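Local coordinates for RctB replication initiator protein (Vibrio cholerae, PDB 5UBE) that probably binds DNA to initiate replication of the second chromosome of the cholera pathogen, this part being its N-terminal, helix-turn-helix type domain, at residues 11-16 with 58-63; 98-101 with 107-110. One frame throughout, in Å; residues are numbered along the deposited sequence.

Contact 1 of 2, residues 11-16 with 58-63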
ATOM      1  N   LEU A  11      -9.749   6.484 -13.981  1.00 55.56           N
ATOM      2  CA  LEU A  11      -8.749   6.215 -14.998  1.00 51.72           C
ATOM      3  C   LEU A  11      -7.551   7.143 -14.807  1.00 48.14           C
ATOM      4  O   LEU A  11      -7.677   8.215 -14.213  1.00 49.28           O
ATOM      5  CB  LEU A  11      -9.359   6.403 -16.389  1.00 44.07           C
ATOM      6  CG  LEU A  11     -10.220   5.253 -16.924  1.00 58.44           C
ATOM      7  CD1 LEU A  11      -9.511   3.913 -16.737  1.00 60.96           C
ATOM      8  CD2 LEU A  11     -11.610   5.217 -16.306  1.00 61.60           C
ATOM      9  N   PRO A  12      -6.366   6.756 -15.306  1.00 45.14           N
ATOM     10  CA  PRO A  12      -6.037   5.582 -16.122  1.00 41.77           C
ATOM     11  C   PRO A  12      -5.893   4.256 -15.349  1.00 50.13           C
ATOM     12  O   PRO A  12      -5.607   3.237 -15.987  1.00 42.49           O
ATOM     13  CB  PRO A  12      -4.701   5.979 -16.750  1.00 48.42           C
ATOM     14  CG  PRO A  12      -4.064   6.844 -15.712  1.00 46.68           C
ATOM     15  CD  PRO A  12      -5.184   7.603 -15.061  1.00 44.89           C
ATOM     16  N   ARG A  13      -6.082   4.270 -14.026  1.00 45.35           N
ATOM     17  CA  ARG A  13      -5.994   3.043 -13.240  1.00 43.37           C
ATOM     18  C   ARG A  13      -7.017   2.023 -13.719  1.00 46.25           C
ATOM     19  O   ARG A  13      -8.138   2.380 -14.091  1.00 40.84           O
ATOM     20  CB  ARG A  13      -6.227   3.346 -11.756  1.00 45.34           C
ATOM     21  CG  ARG A  13      -5.301   4.402 -11.181  1.00 44.28           C
ATOM     22  CD  ARG A  13      -4.249   3.787 -10.296  1.00 38.35           C
ATOM     23  NE  ARG A  13      -3.428   4.793  -9.630  1.00 37.03           N
ATOM     24  CZ  ARG A  13      -2.099   4.759  -9.589  1.00 42.38           C
ATOM     25  NH1 ARG A  13      -1.437   3.759 -10.160  1.00 37.64           N
ATOM     26  NH2 ARG A  13      -1.430   5.717  -8.964  1.00 36.23           N
ATOM     27  N   THR A  14      -6.606   0.746 -13.734  1.00 38.18           N
ATOM     28  CA  THR A  14      -7.451  -0.398 -14.078  1.00 43.19           C
ATOM     29  C   THR A  14      -7.075  -1.570 -13.179  1.00 41.82           C
ATOM     30  O   THR A  14      -6.236  -1.445 -12.280  1.00 39.96           O
ATOM     31  CB  THR A  14      -7.295  -0.838 -15.546  1.00 45.90           C
ATOM     32  OG1 THR A  14      -6.023  -1.482 -15.716  1.00 40.75           O
ATOM     33  CG2 THR A  14      -7.406   0.340 -16.502  1.00 45.29           C
ATOM     34  N   HIS A  15      -7.685  -2.733 -13.444  1.00 44.37           N
ATOM     35  CA  HIS A  15      -7.372  -3.923 -12.654  1.00 47.33           C
ATOM     36  C   HIS A  15      -5.908  -4.308 -12.792  1.00 38.44           C
ATOM     37  O   HIS A  15      -5.307  -4.819 -11.842  1.00 33.55           O
ATOM     38  CB  HIS A  15      -8.252  -5.104 -13.076  1.00 54.04           C
ATOM     39  CG  HIS A  15      -9.701  -4.942 -12.732  1.00 52.64           C
ATOM     40  ND1 HIS A  15     -10.266  -5.493 -11.602  1.00 54.20           N
ATOM     41  CD2 HIS A  15     -10.705  -4.303 -13.380  1.00 58.59           C
ATOM     42  CE1 HIS A  15     -11.552  -5.194 -11.564  1.00 61.23           C
ATOM     43  NE2 HIS A  15     -11.844  -4.472 -12.633  1.00 54.19           N
ATOM     44  N   LYS A  16      -5.326  -4.065 -13.966  1.00 35.75           N
ATOM     45  CA  LYS A  16      -3.917  -4.337 -14.221  1.00 40.02           C
ATOM     46  C   LYS A  16      -2.995  -3.645 -13.218  1.00 42.66           C
ATOM     47  O   LYS A  16      -1.865  -4.102 -13.010  1.00 34.52           O
ATOM     48  CB  LYS A  16      -3.579  -3.909 -15.661  1.00 36.45           C
ATOM     49  CG  LYS A  16      -2.226  -4.382 -16.180  1.00 47.29           C
ATOM     50  CD  LYS A  16      -1.955  -3.823 -17.568  1.00 58.11           C
ATOM     51  CE  LYS A  16      -0.489  -3.967 -17.957  1.00 63.96           C
ATOM     52  NZ  LYS A  16      -0.182  -3.298 -19.265  1.00 51.30           N
ATOM     53  N   SER A  58       3.301  10.305  -6.925  1.00 30.99           N
ATOM     54  CA  SER A  58       1.900  10.030  -7.228  1.00 28.16           C
ATOM     55  C   SER A  58       1.187  11.322  -7.621  1.00 37.52           C
ATOM     56  O   SER A  58       1.489  12.395  -7.099  1.00 35.76           O
ATOM     57  CB  SER A  58       1.210   9.380  -6.036  1.00 26.91           C
ATOM     58  OG  SER A  58      -0.180   9.226  -6.272  1.00 31.92           O
ATOM     59  N   ARG A  59       0.289  11.222  -8.602  1.00 33.31           N
ATOM     60  CA  ARG A  59      -0.550  12.331  -9.025  1.00 37.75           C
ATOM     61  C   ARG A  59      -2.016  12.079  -8.735  1.00 43.75           C
ATOM     62  O   ARG A  59      -2.856  12.885  -9.146  1.00 41.30           O
ATOM     63  CB  ARG A  59      -0.393  12.609 -10.529  1.00 42.00           C
ATOM     64  CG  ARG A  59       1.033  12.752 -11.040  1.00 48.75           C
ATOM     65  CD  ARG A  59       1.777  13.863 -10.320  1.00 51.22           C
ATOM     66  NE  ARG A  59       3.102  14.115 -10.889  1.00 46.58           N
ATOM     67  CZ  ARG A  59       3.341  15.009 -11.845  1.00 44.34           C
ATOM     68  NH1 ARG A  59       2.349  15.734 -12.341  1.00 58.59           N
ATOM     69  NH2 ARG A  59       4.577  15.184 -12.301  1.00 51.76           N
ATOM     70  N   ASP A  60      -2.358  10.963  -8.082  1.00 37.73           N
ATOM     71  CA  ASP A  60      -3.755  10.689  -7.777  1.00 34.01           C
ATOM     72  C   ASP A  60      -3.970  10.210  -6.355  1.00 30.51           C
ATOM     73  O   ASP A  60      -5.072   9.759  -6.032  1.00 42.44           O
ATOM     74  CB  ASP A  60      -4.363   9.688  -8.775  1.00 40.19           C
ATOM     75  CG  ASP A  60      -3.642   8.339  -8.806  1.00 37.71           C
ATOM     76  OD1 ASP A  60      -2.687   8.107  -8.029  1.00 36.31           O
ATOM     77  OD2 ASP A  60      -4.047   7.493  -9.631  1.00 39.66           O
ATOM     78  N   GLY A  61      -2.979  10.366  -5.481  1.00 26.50           N
ATOM     79  CA  GLY A  61      -3.099   9.914  -4.116  1.00 36.03           C
ATOM     80  C   GLY A  61      -2.931   8.429  -3.940  1.00 28.94           C
ATOM     81  O   GLY A  61      -3.151   7.926  -2.836  1.00 31.59           O
ATOM     82  N   LEU A  62      -2.562   7.705  -4.994  1.00 30.03           N
ATOM     83  CA  LEU A  62      -2.437   6.254  -4.923  1.00 29.49           C
ATOM     84  C   LEU A  62      -1.075   5.819  -5.438  1.00 30.91           C
ATOM     85  O   LEU A  62      -0.406   6.543  -6.185  1.00 31.85           O
ATOM     86  CB  LEU A  62      -3.529   5.550  -5.736  1.00 33.08           C
ATOM     87  CG  LEU A  62      -4.964   6.043  -5.570  1.00 29.17           C
ATOM     88  CD1 LEU A  62      -5.812   5.624  -6.756  1.00 33.50           C
ATOM     89  CD2 LEU A  62      -5.561   5.531  -4.254  1.00 28.16           C
ATOM     90  N   VAL A  63      -0.684   4.617  -5.008  1.00 37.35           N
ATOM     91  CA  VAL A  63       0.455   3.860  -5.520  1.00 34.29           C
ATOM     92  C   VAL A  63      -0.016   2.424  -5.723  1.00 33.71           C
ATOM     93  O   VAL A  63      -0.667   1.859  -4.845  1.00 28.63           O
ATOM     94  CB  VAL A  63       1.654   3.894  -4.551  1.00 36.34           C
ATOM     95  CG1 VAL A  63       2.742   2.932  -5.022  1.00 30.84           C
ATOM     96  CG2 VAL A  63       2.204   5.303  -4.430  1.00 37.08           C
TER

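Contact 2 of 2, residues 98-101 with 107-110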
ATOM      1  N   PRO A  98     -12.159  -2.504   0.174  1.00 48.92           N
ATOM      2  CA  PRO A  98     -12.513  -2.862  -1.206  1.00 50.72           C
ATOM      3  C   PRO A  98     -13.104  -1.650  -1.909  1.00 54.28           C
ATOM      4  O   PRO A  98     -13.929  -0.930  -1.340  1.00 51.89           O
ATOM      5  CB  PRO A  98     -13.543  -3.987  -1.038  1.00 52.38           C
ATOM      6  CG  PRO A  98     -13.378  -4.457   0.359  1.00 48.82           C
ATOM      7  CD  PRO A  98     -12.969  -3.246   1.148  1.00 54.07           C
ATOM      8  N   VAL A  99     -12.647  -1.410  -3.140  1.00 52.14           N
ATOM      9  CA  VAL A  99     -13.054  -0.258  -3.933  1.00 56.29           C
ATOM     10  C   VAL A  99     -13.438  -0.729  -5.329  1.00 53.04           C
ATOM     11  O   VAL A  99     -13.053  -1.813  -5.774  1.00 55.41           O
ATOM     12  CB  VAL A  99     -11.947   0.812  -4.028  1.00 48.85           C
ATOM     13  CG1 VAL A  99     -11.604   1.339  -2.650  1.00 48.48           C
ATOM     14  CG2 VAL A  99     -10.719   0.240  -4.720  1.00 40.20           C
ATOM     15  N   ARG A 100     -14.207   0.106  -6.023  1.00 47.80           N
ATOM     16  CA  ARG A 100     -14.618  -0.171  -7.391  1.00 54.81           C
ATOM     17  C   ARG A 100     -14.105   0.924  -8.312  1.00 49.02           C
ATOM     18  O   ARG A 100     -13.667   1.990  -7.868  1.00 56.09           O
ATOM     19  CB  ARG A 100     -16.145  -0.283  -7.509  1.00 63.64           C
ATOM     20  CG  ARG A 100     -16.778  -1.233  -6.502  1.00 71.62           C
ATOM     21  CD  ARG A 100     -18.291  -1.256  -6.631  1.00 79.51           C
ATOM     22  NE  ARG A 100     -18.911  -2.192  -5.698  1.00 86.53           N
ATOM     23  CZ  ARG A 100     -20.222  -2.376  -5.582  1.00 87.88           C
ATOM     24  NH1 ARG A 100     -21.063  -1.681  -6.339  1.00 82.35           N
ATOM     25  NH2 ARG A 100     -20.695  -3.254  -4.705  1.00 76.54           N
ATOM     26  N   PHE A 101     -14.144   0.643  -9.611  1.00 59.14           N
ATOM     27  CA  PHE A 101     -13.820   1.659 -10.606  1.00 68.03           C
ATOM     28  C   PHE A 101     -15.068   2.401 -11.061  1.00 67.53           C
ATOM     29  O   PHE A 101     -15.035   3.625 -11.218  1.00 77.14           O
ATOM     30  CB  PHE A 101     -13.100   1.014 -11.792  1.00 67.26           C
ATOM     31  CG  PHE A 101     -11.893   0.205 -11.390  1.00 56.46           C
ATOM     32  CD1 PHE A 101     -12.024  -1.121 -11.014  1.00 57.48           C
ATOM     33  CD2 PHE A 101     -10.629   0.778 -11.376  1.00 46.65           C
ATOM     34  CE1 PHE A 101     -10.914  -1.864 -10.633  1.00 53.84           C
ATOM     35  CE2 PHE A 101      -9.519   0.043 -10.999  1.00 49.32           C
ATOM     36  CZ  PHE A 101      -9.661  -1.277 -10.628  1.00 47.50           C
ATOM     37  N   GLY A 107     -15.994  -4.932 -11.476  1.00 55.07           N
ATOM     38  CA  GLY A 107     -14.938  -5.538 -10.696  1.00 56.94           C
ATOM     39  C   GLY A 107     -14.408  -4.629  -9.601  1.00 58.57           C
ATOM     40  O   GLY A 107     -14.652  -3.421  -9.563  1.00 56.06           O
ATOM     41  N   LYS A 108     -13.661  -5.241  -8.685  1.00 56.92           N
ATOM     42  CA  LYS A 108     -13.081  -4.532  -7.553  1.00 54.12           C
ATOM     43  C   LYS A 108     -11.596  -4.857  -7.435  1.00 61.14           C
ATOM     44  O   LYS A 108     -11.091  -5.811  -8.040  1.00 56.34           O
ATOM     45  CB  LYS A 108     -13.788  -4.888  -6.234  1.00 68.00           C
ATOM     46  CG  LYS A 108     -15.302  -4.763  -6.258  1.00 68.28           C
ATOM     47  CD  LYS A 108     -15.879  -5.025  -4.873  1.00 80.85           C
ATOM     48  CE  LYS A 108     -17.397  -4.959  -4.866  1.00 95.04           C
ATOM     49  NZ  LYS A 108     -17.939  -5.050  -3.480  1.00 92.06           N
ATOM     50  N   THR A 109     -10.901  -4.025  -6.658  1.00 50.17           N
ATOM     51  CA  THR A 109      -9.532  -4.275  -6.202  1.00 51.89           C
ATOM     52  C   THR A 109      -9.485  -3.908  -4.721  1.00 41.52           C
ATOM     53  O   THR A 109     -10.513  -3.568  -4.126  1.00 43.79           O
ATOM     54  CB  THR A 109      -8.503  -3.490  -7.032  1.00 45.08           C
ATOM     55  OG1 THR A 109      -8.754  -2.083  -6.910  1.00 54.11           O
ATOM     56  CG2 THR A 109      -8.583  -3.890  -8.494  1.00 62.98           C
ATOM     57  N   MET A 110      -8.293  -3.958  -4.117  1.00 35.90           N
ATOM     58  CA  MET A 110      -8.117  -3.647  -2.697  1.00 43.32           C
ATOM     59  C   MET A 110      -7.387  -2.319  -2.511  1.00 40.78           C
ATOM     60  O   MET A 110      -6.313  -2.104  -3.087  1.00 37.69           O
ATOM     61  CB  MET A 110      -7.340  -4.748  -1.974  1.00 38.82           C
ATOM     62  CG  MET A 110      -8.207  -5.687  -1.158  1.00 46.12           C
ATOM     63  SD  MET A 110      -9.298  -4.847  -0.005  1.00 60.55           S
ATOM     64  CE  MET A 110     -10.203  -6.262   0.629  1.00 64.41           C
TER

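Contact 1 of 2, residues 11-16 with 58-63
D60 OD1 is gripped by two donors: the guanidinium of R13, through NH2 at 2.9 Å, and the backbone N of L62, 3.1 Å from OD1. The NH2 bond runs nearly straight and in the guanidinium plane, using the syn lone pair of OD1, while L62 N comes from above the carboxylate plane and closes an Asx turn. R13 NE takes the other oxygen, D60 OD2, at 2.8 Å. The salt bridge is thus side-on, one nitrogen to each oxygen, but imperfectly flat, for the two planes lie 37° apart and OD2 is tilted out of the guanidinium plane. R13 reaches across with a bend at chi2 (-106°) and an extended chi3. L62 CD1 comes within 3.8 Å of R13 NE. Within the same turn S58 OG donates to L62 O, 2.7 Å away. R13 NH1 has long, weak ion pairs with D17 and E67. The salt bridge of buried R13 to exposed D60 joins the loop before strand 20-22 to the turn leading into strand 62-64, while the L62 N bond and the pairing with R13 would favour an ionised carboxylate.

Contact 2 of 2, residues 98-101 with 107-110
A beta hairpin following helix 78-91, consistent with the wing of a winged helix in this helix-turn-helix family domain, forms the contact at the loop end of strands 94-100 and 108-114. V99 and T109 make an antiparallel hydrogen-bonded pair: V99 N donates to T109 O and T109 N to V99 O, both at 3.2 Å. P98 with M110 is a non-hydrogen-bonded pair, as suits a proline, which has no N-H to give. The short strand segments diverge from strict antiparallel, with 140° between their directions.

P98 and M110 lie side by side on one face. M110, bent at chi2 (-53°), turns its thioether along the proline ring, so that CE stops 3.7 Å from P98 CG. R100 and K108 share that exposed face and run alongside each other, pointing the same way. Their aliphatic parts meet at R100 CG and K108 CG, 3.8 Å apart, and the lysine methylene CE lies 3.3 Å from R100 NE. The like charges come close too: K108 NZ lies 3.5 Å from R100 NH2, at the edge of the guanidinium and in its plane. R100 also has a long, weak ion pair with E102, which may ease this repulsion.

The other face carries V99 and T109, whose side chains meet at an angle, V99 CG2 against T109 OG1; I9 also touches V99. The side chains of F101 and T109 cross at about a right angle. Here chi1 of T109 (61°) sets OG1 between the backbone N and the carbonyl carbon and leaves CG2 beside the backbone N, facing the phenylalanine. The methyl meets the ring at its edge, near the ring plane, with T109 CG2 3.5 Å from F101 CZ, while G107 O lies at the same ring's edge, 3.8 Å from F101 CD1.

In the fold
Both contacts are partly buried and reach the same mixed sheet, but in different ways. Contact 1 is a small, polar link over a long sequence separation, a single buried arginine crossing from a loop to the turn before edge strand 62-64. Contact 2 is local and broader, joining neighbouring strands of one hairpin by backbone bonds and apolar side chains, with its charged pair on an exposed face. Their centres lie 12 Å apart and the two touch directly: H15 of segment 11-16 packs its ring against F101 and also meets G107 and K108, while T14 touches F101. Segment 11-16 thus contacts both the hairpin end and the turn before strand 62-64.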